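Local coordinates for protein isocitrate dehydrogenase [NAD] subunit 1, mitochondrial (Saccharomyces cerevisiae, PDB 3BLX) that forms, with IDH2, the octameric mitochondrial enzyme that oxidatively decarboxylates isocitrate to 2-oxoglutarate with NAD(+), and also binds mitochondrial mRNA leaders, at residues F18-I23 / I45-E50. Residues are numbered along the deposited sequence; the frame is centred on the assembly and turned at random.
Sequences FTVTLI and IPIDWE
P46, at the centre of an inverse gamma turn, offers its O to the backbone N of F18 at 2.9 Å, and this bond starts the pairing of the two strands. The same carbonyl lies at the edge of the F18 ring, near its plane. I47 then brings CG2 to within 3.6 Å of V20 CG1. With CG1 beside the backbone N (chi1 -71°), CG2 stands anti to it, also over the rim of one face of the W49 indole, while helix 289-302 closes over I47 and V20. D48 hydrogen-bonds to strand 18-23 from its backbone: its N donates to F18 O at 2.8 Å, almost straight, and its O accepts from V20 N at 3.0 Å. Its carboxylate turns instead to R17, in a salt bridge. The strands are parallel, joined by helix 27-42 in a beta-alpha-beta crossover of the isocitrate/isopropylmalate dehydrogenase fold. W49 lies alongside V20, whose CG2 meets CZ3 at 3.4 Å, and L22 CD2 sits off-centre over the opposite face of the indole from I47, 4.3 Å from the centroid of the five-membered ring. Replacing this indole with an alanine's methyl is likely to open a gap between I47 CG2 and L22 CD2 and remove a ring that F40 of helix 27-42 meets. E50 N donates to V20 O at 2.9 Å, whereas E50 O receives L22 N from well above the carbonyl plane. Its CG, anti to the backbone N (chi1 179°), starts an extended chain that brings OE2 to 3.7 Å from T19 CG2; R72 and N73 hold the carboxylate.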
loop_
_atom_site.group_PDB
_atom_site.type_symbol
_atom_site.label_atom_id
_atom_site.label_comp_id
_atom_site.label_asym_id
_atom_site.label_seq_id
_atom_site.Cartn_x
_atom_site.Cartn_y
_atom_site.Cartn_z
ATOM N N PHE E 18 -7.222 -26.983 12.821
ATOM C CA PHE E 18 -7.468 -25.546 12.806
ATOM C C PHE E 18 -7.336 -24.938 14.185
ATOM O O PHE E 18 -7.750 -25.536 15.161
ATOM C CB PHE E 18 -8.859 -25.289 12.348
ATOM C CG PHE E 18 -9.137 -25.747 10.966
ATOM C CD1 PHE E 18 -8.880 -24.922 9.893
ATOM C CD2 PHE E 18 -9.707 -26.989 10.735
ATOM C CE1 PHE E 18 -9.172 -25.326 8.608
ATOM C CE2 PHE E 18 -9.999 -27.396 9.454
ATOM C CZ PHE E 18 -9.730 -26.562 8.391
ATOM N N THR E 19 -6.734 -23.756 14.268
ATOM C CA THR E 19 -6.780 -22.967 15.491
ATOM C C THR E 19 -7.882 -21.929 15.341
ATOM O O THR E 19 -7.777 -21.063 14.498
ATOM C CB THR E 19 -5.468 -22.231 15.744
ATOM O OG1 THR E 19 -4.415 -23.185 15.831
ATOM C CG2 THR E 19 -5.544 -21.456 17.046
ATOM N N VAL E 20 -8.953 -22.027 16.122
ATOM C CA VAL E 20 -9.960 -20.973 16.082
ATOM C C VAL E 20 -10.110 -20.186 17.388
ATOM O O VAL E 20 -10.025 -20.720 18.481
ATOM C CB VAL E 20 -11.324 -21.452 15.535
ATOM C CG1 VAL E 20 -11.189 -22.847 14.932
ATOM C CG2 VAL E 20 -12.383 -21.366 16.594
ATOM N N THR E 21 -10.294 -18.885 17.245
ATOM C CA THR E 21 -10.522 -18.009 18.383
ATOM C C THR E 21 -11.843 -18.348 19.077
ATOM O O THR E 21 -12.886 -18.555 18.417
ATOM C CB THR E 21 -10.491 -16.530 17.952
ATOM O OG1 THR E 21 -9.214 -16.240 17.397
ATOM C CG2 THR E 21 -10.706 -15.581 19.132
ATOM N N LEU E 22 -11.792 -18.442 20.402
ATOM C CA LEU E 22 -12.993 -18.684 21.187
ATOM C C LEU E 22 -13.133 -17.561 22.195
ATOM O O LEU E 22 -12.247 -17.342 23.025
ATOM C CB LEU E 22 -12.915 -20.028 21.914
ATOM C CG LEU E 22 -14.210 -20.418 22.615
ATOM C CD1 LEU E 22 -15.334 -20.374 21.643
ATOM C CD2 LEU E 22 -14.078 -21.782 23.136
ATOM N N ILE E 23 -14.235 -16.828 22.110
ATOM C CA ILE E 23 -14.496 -15.731 23.036
ATOM C C ILE E 23 -15.802 -16.048 23.733
ATOM O O ILE E 23 -16.877 -15.799 23.176
ATOM C CB ILE E 23 -14.665 -14.405 22.279
ATOM C CG1 ILE E 23 -13.409 -14.047 21.497
ATOM C CG2 ILE E 23 -14.995 -13.283 23.222
ATOM C CD1 ILE E 23 -13.641 -13.017 20.399
ATOM N N ILE E 45 -13.144 -33.503 16.910
ATOM C CA ILE E 45 -12.974 -32.619 15.764
ATOM C C ILE E 45 -11.596 -31.968 15.845
ATOM O O ILE E 45 -11.114 -31.658 16.950
ATOM C CB ILE E 45 -14.114 -31.549 15.729
ATOM C CG1 ILE E 45 -15.457 -32.226 15.462
ATOM C CG2 ILE E 45 -13.873 -30.483 14.678
ATOM C CD1 ILE E 45 -16.647 -31.290 15.415
ATOM N N PRO E 46 -10.945 -31.779 14.676
ATOM C CA PRO E 46 -9.577 -31.244 14.589
ATOM C C PRO E 46 -9.541 -29.727 14.790
ATOM O O PRO E 46 -9.079 -28.974 13.943
ATOM C CB PRO E 46 -9.142 -31.590 13.153
ATOM C CG PRO E 46 -10.307 -32.263 12.498
ATOM C CD PRO E 46 -11.510 -32.050 13.342
ATOM N N ILE E 47 -10.034 -29.283 15.928
ATOM C CA ILE E 47 -10.041 -27.874 16.231
ATOM C C ILE E 47 -9.405 -27.629 17.581
ATOM O O ILE E 47 -9.761 -28.265 18.566
ATOM C CB ILE E 47 -11.473 -27.318 16.187
ATOM C CG1 ILE E 47 -11.963 -27.281 14.743
ATOM C CG2 ILE E 47 -11.529 -25.935 16.803
ATOM C CD1 ILE E 47 -13.306 -26.669 14.567
ATOM N N ASP E 48 -8.427 -26.735 17.606
ATOM C CA ASP E 48 -7.821 -26.268 18.845
ATOM C C ASP E 48 -8.331 -24.863 19.171
ATOM O O ASP E 48 -8.215 -23.943 18.368
ATOM C CB ASP E 48 -6.301 -26.249 18.718
ATOM C CG ASP E 48 -5.676 -27.656 18.628
ATOM O OD1 ASP E 48 -6.312 -28.639 19.068
ATOM O OD2 ASP E 48 -4.531 -27.766 18.123
ATOM N N TRP E 49 -8.912 -24.692 20.345
ATOM C CA TRP E 49 -9.416 -23.385 20.728
ATOM C C TRP E 49 -8.302 -22.504 21.246
ATOM O O TRP E 49 -7.466 -22.945 22.023
ATOM C CB TRP E 49 -10.475 -23.525 21.791
ATOM C CG TRP E 49 -11.576 -24.483 21.430
ATOM C CD1 TRP E 49 -11.790 -25.717 21.961
ATOM C CD2 TRP E 49 -12.625 -24.266 20.476
ATOM N NE1 TRP E 49 -12.893 -26.286 21.391
ATOM C CE2 TRP E 49 -13.433 -25.416 20.482
ATOM C CE3 TRP E 49 -12.961 -23.207 19.625
ATOM C CZ2 TRP E 49 -14.553 -25.542 19.681
ATOM C CZ3 TRP E 49 -14.068 -23.348 18.807
ATOM C CH2 TRP E 49 -14.852 -24.498 18.847
ATOM N N GLU E 50 -8.275 -21.259 20.793
ATOM C CA GLU E 50 -7.383 -20.277 21.385
ATOM C C GLU E 50 -8.319 -19.373 22.139
ATOM O O GLU E 50 -8.849 -18.413 21.598
ATOM C CB GLU E 50 -6.642 -19.501 20.326
ATOM C CG GLU E 50 -5.687 -18.422 20.873
ATOM C CD GLU E 50 -4.810 -17.737 19.786
ATOM O OE1 GLU E 50 -4.398 -16.579 19.989
ATOM O OE2 GLU E 50 -4.522 -18.343 18.726
#